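Local coordinates for uncharacterized protein BAD_0989 (Bifidobacterium adolescentis ATCC 15703, PDB 3CYM) that is uncharacterised but probably acts as a ribonuclease D-like 3'-5' exonuclease that binds nucleic acid and trims it from the 3' end, at residues E174-I177 with E178-T181; R89-D93 with A94-L98; Y202-K205 with E206-P210. All blocks are in the same frame, centred on the assembly; numbering follows the deposited sequence. Where two conformers were deposited one is given.

Contact 1: E174-I177 with E178-T181; sequences ELLI and ELET
L179 N donates to L175 O at 2.9 Å, E180 N follows with a nearly straight bond to L176 O (172° at the hydrogen), and T181 N closes on I177 O, so the backbone winds into the first turn of helix 176-190. The carbonyl of I177 carries an extra load. T181 OG1 also donates to it, at 3.0 Å. In T181, OG1 anti to the carbonyl carbon (chi1 -55°) lies beside the backbone N, where both can reach I177 O. The hydroxyl and T181 N come to the oxygen from opposite faces of the carbonyl plane. A water donates to I177 O as well, at 3.0 Å. Two protein donors and a water therefore grip one carbonyl.

L176 and L179 meet through their methyl ends, CD2 to CD1 at 3.9 Å. These leucines are buried in the exonuclease domain of the RNase H-like fold. Helix 176-190 lies against strands 40-47 and 95-98, with L176 on A42 and I97. L175 and L179 turn to helix 135-143, where they touch T139 and V138.

The bent side chain of E178 comes back toward the start of the helix. Its OE1 lies 3.5 Å from L175 CA, and its CD is 4.1 Å from I177 CG1. Its carboxylate also meets R14 in a salt bridge. E174, a like charge, pairs with K63. E180 stretches out with CG anti to its backbone N. Its OE1 forms a salt bridge with R184, and its OE2 is hydrogen-bonded to S40 OG.

Contact 2: R89-D93 with A94-L98; sequences RAVGD and AVWIL
A94 and V91 meet round a tight turn, with A94 CB 3.8 Å from V91 CG1. The same CB lies 3.4 Å from V91 O, so the small methyl sits against both the side chain and the carbonyl of V91. A94 N points back at V91 O too, but the bond is weak, at 3.5 Å. V91 CG1 is anti to the backbone N (chi1 166°). Of the V91 side chain, this branch makes the contacts: besides A94 it reaches W96 NE1 at 3.7 Å. The V91 and W96 side chains cross at about a right angle, and the methyl approaches the indole obliquely.

V91 to A94 form a type II' beta turn. It takes the chain from the end of helix 84-91 into strand 95-98 of the central mixed sheet of the exonuclease domain. G92 is the first residue to leave the helix. Its positive phi (69°) is the one a type II' turn needs at its second position, where glycine fits readily.

D93 is exposed at the turn. The carbonyl of D93 accepts from R117 NE, which ties the turn to the edge strand 117-120.

A water bridges G92 O in the turn and A94 O at its end. It donates to G92 O at 2.9 Å and to A94 O at 2.6 Å, and it accepts a weak bond from W96 NE1. A94 O itself lies at the edge of the indole, in its plane. The W96 ring also packs edge-to-face with F108 of helix 101-111, and it touches M113 and P115.

Contact 3: Y202-K205 with E206-P210; sequences YALK and EGLGP
Y202 CG stands anti to the backbone N (chi1 172°), while E206 CG lies anti to its own carbonyl carbon (chi1 -71°), and these two torsions bring the E206 side chain over one face of the Y202 ring. E206 CG does the touching. It sits 3.8 Å from the centroid of the Y202 ring, offset toward the rim, in a CH-pi contact. Its nearest ring atoms are CE1 and CZ, with Y202 CZ at 3.6 Å. The E206 chain bends at chi2, and the carboxylate plane lies 20° from that of the ring, with E206 OE1 4.0 Å from Y202 CE1. The phenol ring also makes a cation-pi contact with R417. Without the ring, as with an alanine in place of Y202, E206 CG would probably lose its CH-pi face and R417 its aromatic partner.

Beneath the side chains the backbone bonds run in step. E206 N donates to Y202 O, and G207 N to A203 O at 2.8 Å. L208 N then donates to L204 O at 3.1 Å. L208 CB presses on the same L204 O at 3.2 Å. The leucine ends meet more loosely, L204 CD1 to L208 CD2 at 4.3 Å. L208 also packs on L105 and D109 of helix 101-111, and both leucines touch P115.

L208 is the first residue past the helical conformation and the centre of an inverse gamma turn, so this arrangement is the C-terminal end of helix 193-207, where the chain leaves the helix.

How the contacts relate
The contacts come along the chain in the order 2, 1, 3. Contacts 1 and 2 lie in the 3'-5' exonuclease region and touch: I97 CD1 of strand 95-98 packs 3.4 Å from L176 O at the start of helix 176-190. Their centres are 14 Å apart. Contact 3 ends the next helix, 193-207, and touches neither. Its centre is 15 Å from contact 2 and 22 Å from contact 1. Contacts 2 and 3 both pack on helix 101-111 and P115, and their nearest atoms are about 7 Å apart. Thus contacts 1 and 2 join a helix start to a strand entry within the exonuclease fold. A sodium site is formed by D44, E46 and D172.

Contact 1: E174-I177 with E178-T181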
loop_
_atom_site.group_PDB
_atom_site.type_symbol
_atom_site.label_atom_id
_atom_site.label_comp_id
_atom_site.label_asym_id
_atom_site.label_seq_id
_atom_site.Cartn_x
_atom_site.Cartn_y
_atom_site.Cartn_z
ATOM N N GLU A 174 -6.043 14.599 12.680
ATOM C CA GLU A 174 -6.040 15.679 13.684
ATOM C C GLU A 174 -4.806 16.599 13.689
ATOM O O GLU A 174 -4.925 17.792 13.976
ATOM C CB GLU A 174 -6.284 15.065 15.080
ATOM C CG GLU A 174 -6.057 15.944 16.342
ATOM C CD GLU A 174 -7.082 17.062 16.535
ATOM O OE1 GLU A 174 -8.013 17.196 15.711
ATOM O OE2 GLU A 174 -6.948 17.826 17.521
ATOM N N LEU A 175 -3.638 16.060 13.353
ATOM C CA LEU A 175 -2.386 16.823 13.478
ATOM C C LEU A 175 -1.641 17.063 12.175
ATOM O O LEU A 175 -0.541 17.610 12.189
ATOM C CB LEU A 175 -1.450 16.152 14.494
ATOM C CG LEU A 175 -2.006 15.991 15.914
ATOM C CD1 LEU A 175 -1.144 15.044 16.720
ATOM C CD2 LEU A 175 -2.152 17.346 16.605
ATOM N N LEU A 176 -2.240 16.666 11.054
ATOM C CA LEU A 176 -1.573 16.750 9.759
ATOM C C LEU A 176 -1.305 18.175 9.239
ATOM O O LEU A 176 -0.281 18.402 8.602
ATOM C CB LEU A 176 -2.320 15.930 8.701
ATOM C CG LEU A 176 -2.387 14.416 8.887
ATOM C CD1 LEU A 176 -3.022 13.772 7.677
ATOM C CD2 LEU A 176 -0.997 13.816 9.132
ATOM N N ILE A 177 -2.197 19.131 9.507
ATOM C CA ILE A 177 -1.927 20.499 9.052
ATOM C C ILE A 177 -0.778 21.132 9.849
ATOM O O ILE A 177 0.041 21.855 9.288
ATOM C CB ILE A 177 -3.210 21.406 8.875
ATOM C CG1 ILE A 177 -3.552 22.196 10.132
ATOM C CG2 ILE A 177 -4.442 20.622 8.349
ATOM C CD1 ILE A 177 -3.133 23.626 10.046
ATOM N N GLU A 178 -0.710 20.818 11.142
ATOM C CA GLU A 178 0.380 21.276 12.007
ATOM C C GLU A 178 1.689 20.562 11.682
ATOM O O GLU A 178 2.764 21.152 11.807
ATOM C CB GLU A 178 0.037 21.099 13.494
ATOM C CG GLU A 178 -1.071 22.008 13.996
ATOM C CD GLU A 178 -2.443 21.347 13.994
ATOM O OE1 GLU A 178 -2.610 20.277 13.366
ATOM O OE2 GLU A 178 -3.363 21.905 14.629
ATOM N N LEU A 179 1.591 19.297 11.276
ATOM C CA LEU A 179 2.754 18.542 10.809
ATOM C C LEU A 179 3.380 19.195 9.593
ATOM O O LEU A 179 4.575 19.494 9.611
ATOM C CB LEU A 179 2.389 17.100 10.464
ATOM C CG LEU A 179 2.636 16.001 11.494
ATOM C CD1 LEU A 179 2.473 14.655 10.793
ATOM C CD2 LEU A 179 4.013 16.125 12.164
ATOM N N GLU A 180 2.561 19.431 8.563
ATOM C CA GLU A 180 2.989 20.074 7.315
ATOM C C GLU A 180 3.752 21.376 7.566
ATOM O O GLU A 180 4.807 21.588 6.976
ATOM C CB GLU A 180 1.794 20.337 6.383
ATOM C CG GLU A 180 2.133 21.335 5.264
ATOM C CD GLU A 180 0.995 21.675 4.323
ATOM O OE1 GLU A 180 1.269 21.834 3.114
ATOM O OE2 GLU A 180 -0.161 21.803 4.773
ATOM N N THR A 181 3.210 22.220 8.449
ATOM C CA THR A 181 3.783 23.529 8.795
ATOM C C THR A 181 5.215 23.411 9.338
ATOM O O THR A 181 6.128 24.018 8.782
ATOM C CB THR A 181 2.868 24.309 9.784
ATOM O OG1 THR A 181 1.547 24.408 9.234
ATOM C CG2 THR A 181 3.396 25.711 10.037
HETATM O O HOH W 1 -0.541 23.280 6.684
#

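Contact 2: R89-D93 with A94-L98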
loop_
_atom_site.group_PDB
_atom_site.type_symbol
_atom_site.label_atom_id
_atom_site.label_comp_id
_atom_site.label_asym_id
_atom_site.label_seq_id
_atom_site.Cartn_x
_atom_site.Cartn_y
_atom_site.Cartn_z
ATOM N N ARG A 89 -15.235 20.420 -5.633
ATOM C CA ARG A 89 -15.577 21.822 -5.846
ATOM C C ARG A 89 -15.446 22.605 -4.549
ATOM O O ARG A 89 -15.000 23.754 -4.552
ATOM C CB ARG A 89 -16.985 21.945 -6.441
ATOM C CG ARG A 89 -17.086 21.332 -7.852
ATOM C CD ARG A 89 -18.374 21.670 -8.587
ATOM N NE ARG A 89 -19.566 21.247 -7.862
ATOM C CZ ARG A 89 -20.432 22.078 -7.292
ATOM N NH1 ARG A 89 -20.248 23.390 -7.373
ATOM N NH2 ARG A 89 -21.485 21.593 -6.647
ATOM N N ALA A 90 -15.806 21.957 -3.445
ATOM C CA ALA A 90 -15.661 22.535 -2.112
ATOM C C ALA A 90 -14.195 22.761 -1.712
ATOM O O ALA A 90 -13.865 23.756 -1.067
ATOM C CB ALA A 90 -16.351 21.652 -1.101
ATOM N N VAL A 91 -13.322 21.840 -2.108
ATOM C CA VAL A 91 -11.912 21.844 -1.693
ATOM C C VAL A 91 -11.035 22.613 -2.697
ATOM O O VAL A 91 -10.094 23.339 -2.318
ATOM C CB VAL A 91 -11.413 20.373 -1.485
ATOM C CG1 VAL A 91 -9.896 20.276 -1.384
ATOM C CG2 VAL A 91 -12.068 19.757 -0.250
ATOM N N GLY A 92 -11.356 22.464 -3.976
ATOM C CA GLY A 92 -10.631 23.154 -5.032
ATOM C C GLY A 92 -9.220 22.630 -5.203
ATOM O O GLY A 92 -9.001 21.419 -5.261
ATOM N N ASP A 93 -8.264 23.554 -5.270
ATOM C CA ASP A 93 -6.873 23.219 -5.550
ATOM C C ASP A 93 -6.042 23.225 -4.270
ATOM O O ASP A 93 -4.828 23.422 -4.315
ATOM C CB ASP A 93 -6.289 24.185 -6.596
ATOM C CG ASP A 93 -6.078 25.595 -6.049
ATOM O OD1 ASP A 93 -5.122 26.264 -6.496
ATOM O OD2 ASP A 93 -6.851 26.029 -5.168
ATOM N N ALA A 94 -6.717 23.008 -3.140
ATOM C CA ALA A 94 -6.085 22.941 -1.824
ATOM C C ALA A 94 -5.116 21.766 -1.714
ATOM O O ALA A 94 -5.266 20.749 -2.396
ATOM C CB ALA A 94 -7.142 22.860 -0.719
ATOM N N VAL A 95 -4.126 21.924 -0.856
ATOM C CA VAL A 95 -3.098 20.923 -0.637
ATOM C C VAL A 95 -3.669 19.792 0.220
ATOM O O VAL A 95 -4.203 20.028 1.296
ATOM C CB VAL A 95 -1.842 21.552 0.037
ATOM C CG1 VAL A 95 -0.797 20.482 0.378
ATOM C CG2 VAL A 95 -1.224 22.618 -0.858
ATOM N N TRP A 96 -3.581 18.574 -0.271
ATOM C CA TRP A 96 -3.950 17.420 0.522
ATOM C C TRP A 96 -2.721 16.962 1.306
ATOM O O TRP A 96 -1.639 16.800 0.737
ATOM C CB TRP A 96 -4.457 16.304 -0.382
ATOM C CG TRP A 96 -5.779 16.575 -1.046
ATOM C CD1 TRP A 96 -6.151 17.705 -1.714
ATOM C CD2 TRP A 96 -6.895 15.677 -1.133
ATOM N NE1 TRP A 96 -7.428 17.575 -2.197
ATOM C CE2 TRP A 96 -7.911 16.340 -1.854
ATOM C CE3 TRP A 96 -7.137 14.378 -0.668
ATOM C CZ2 TRP A 96 -9.153 15.748 -2.123
ATOM C CZ3 TRP A 96 -8.368 13.789 -0.943
ATOM C CH2 TRP A 96 -9.357 14.475 -1.661
ATOM N N ILE A 97 -2.876 16.798 2.616
ATOM C CA ILE A 97 -1.829 16.222 3.450
ATOM C C ILE A 97 -2.155 14.759 3.717
ATOM O O ILE A 97 -3.214 14.427 4.280
ATOM C CB ILE A 97 -1.644 16.959 4.790
ATOM C CG1 ILE A 97 -1.588 18.465 4.593
ATOM C CG2 ILE A 97 -0.370 16.506 5.474
ATOM C CD1 ILE A 97 -2.062 19.193 5.802
ATOM N N LEU A 98 -1.243 13.896 3.288
ATOM C CA LEU A 98 -1.375 12.458 3.443
ATOM C C LEU A 98 -0.061 11.926 3.991
ATOM O O LEU A 98 1.002 12.465 3.687
ATOM C CB LEU A 98 -1.682 11.801 2.092
ATOM C CG LEU A 98 -3.124 11.714 1.562
ATOM C CD1 LEU A 98 -3.621 13.024 0.994
ATOM C CD2 LEU A 98 -3.234 10.644 0.491
HETATM O O HOH W 2 -6.831 19.750 -4.162
#

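Contact 3: Y202-K205 with E206-P210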
loop_
_atom_site.group_PDB
_atom_site.type_symbol
_atom_site.label_atom_id
_atom_site.label_comp_id
_atom_site.label_asym_id
_atom_site.label_seq_id
_atom_site.Cartn_x
_atom_site.Cartn_y
_atom_site.Cartn_z
ATOM N N TYR A 202 5.462 13.659 -8.151
ATOM C CA TYR A 202 5.601 12.297 -8.655
ATOM C C TYR A 202 4.660 11.295 -7.968
ATOM O O TYR A 202 4.089 10.419 -8.632
ATOM C CB TYR A 202 7.059 11.854 -8.502
ATOM C CG TYR A 202 7.329 10.392 -8.798
ATOM C CD1 TYR A 202 7.405 9.927 -10.110
ATOM C CD2 TYR A 202 7.546 9.479 -7.759
ATOM C CE1 TYR A 202 7.672 8.585 -10.376
ATOM C CE2 TYR A 202 7.809 8.139 -8.014
ATOM C CZ TYR A 202 7.872 7.702 -9.321
ATOM O OH TYR A 202 8.135 6.380 -9.572
ATOM N N ALA A 203 4.523 11.416 -6.648
ATOM C CA ALA A 203 3.630 10.553 -5.859
ATOM C C ALA A 203 2.166 10.734 -6.256
ATOM O O ALA A 203 1.407 9.767 -6.305
ATOM C CB ALA A 203 3.804 10.826 -4.386
ATOM N N LEU A 204 1.789 11.979 -6.548
ATOM C CA LEU A 204 0.430 12.312 -6.970
ATOM C C LEU A 204 0.147 11.759 -8.359
ATOM O O LEU A 204 -0.953 11.268 -8.619
ATOM C CB LEU A 204 0.230 13.829 -6.938
ATOM C CG LEU A 204 -1.170 14.399 -7.178
ATOM C CD1 LEU A 204 -2.159 13.927 -6.115
ATOM C CD2 LEU A 204 -1.106 15.915 -7.192
ATOM N N LYS A 205 1.153 11.844 -9.230
ATOM C CA LYS A 205 1.105 11.290 -10.582
ATOM C C LYS A 205 0.946 9.766 -10.538
ATOM O O LYS A 205 0.066 9.205 -11.186
ATOM C CB LYS A 205 2.392 11.672 -11.322
ATOM C CG LYS A 205 2.422 11.373 -12.811
ATOM C CD LYS A 205 3.864 11.249 -13.335
ATOM C CE LYS A 205 4.541 12.603 -13.607
ATOM N NZ LYS A 205 5.256 13.190 -12.432
ATOM N N GLU A 206 1.809 9.109 -9.756
ATOM C CA GLU A 206 1.812 7.640 -9.628
ATOM C C GLU A 206 0.615 7.077 -8.874
ATOM O O GLU A 206 0.028 6.075 -9.290
ATOM C CB GLU A 206 3.092 7.143 -8.939
ATOM C CG GLU A 206 4.344 7.268 -9.768
ATOM C CD GLU A 206 4.257 6.536 -11.092
ATOM O OE1 GLU A 206 4.375 7.203 -12.141
ATOM O OE2 GLU A 206 4.075 5.302 -11.084
ATOM N N GLY A 207 0.268 7.725 -7.767
ATOM C CA GLY A 207 -0.763 7.240 -6.860
ATOM C C GLY A 207 -2.190 7.454 -7.323
ATOM O O GLY A 207 -3.034 6.581 -7.127
ATOM N N LEU A 208 -2.470 8.612 -7.922
ATOM C CA LEU A 208 -3.828 8.928 -8.373
ATOM C C LEU A 208 -4.185 8.153 -9.647
ATOM O O LEU A 208 -3.987 8.619 -10.773
ATOM C CB LEU A 208 -4.018 10.441 -8.542
ATOM C CG LEU A 208 -5.403 11.034 -8.296
ATOM C CD1 LEU A 208 -5.864 10.751 -6.883
ATOM C CD2 LEU A 208 -5.377 12.533 -8.564
ATOM N N GLY A 209 -4.707 6.953 -9.431
ATOM C CA GLY A 209 -4.957 5.976 -10.486
ATOM C C GLY A 209 -4.981 4.604 -9.834
ATOM O O GLY A 209 -4.709 4.500 -8.640
ATOM N N PRO A 210 -5.295 3.545 -10.608
ATOM C CA PRO A 210 -5.401 2.179 -10.072
ATOM C C PRO A 210 -4.064 1.657 -9.541
ATOM O O PRO A 210 -3.019 1.926 -10.141
ATOM C CB PRO A 210 -5.849 1.357 -11.289
ATOM C CG PRO A 210 -6.394 2.363 -12.268
ATOM C CD PRO A 210 -5.566 3.584 -12.056
#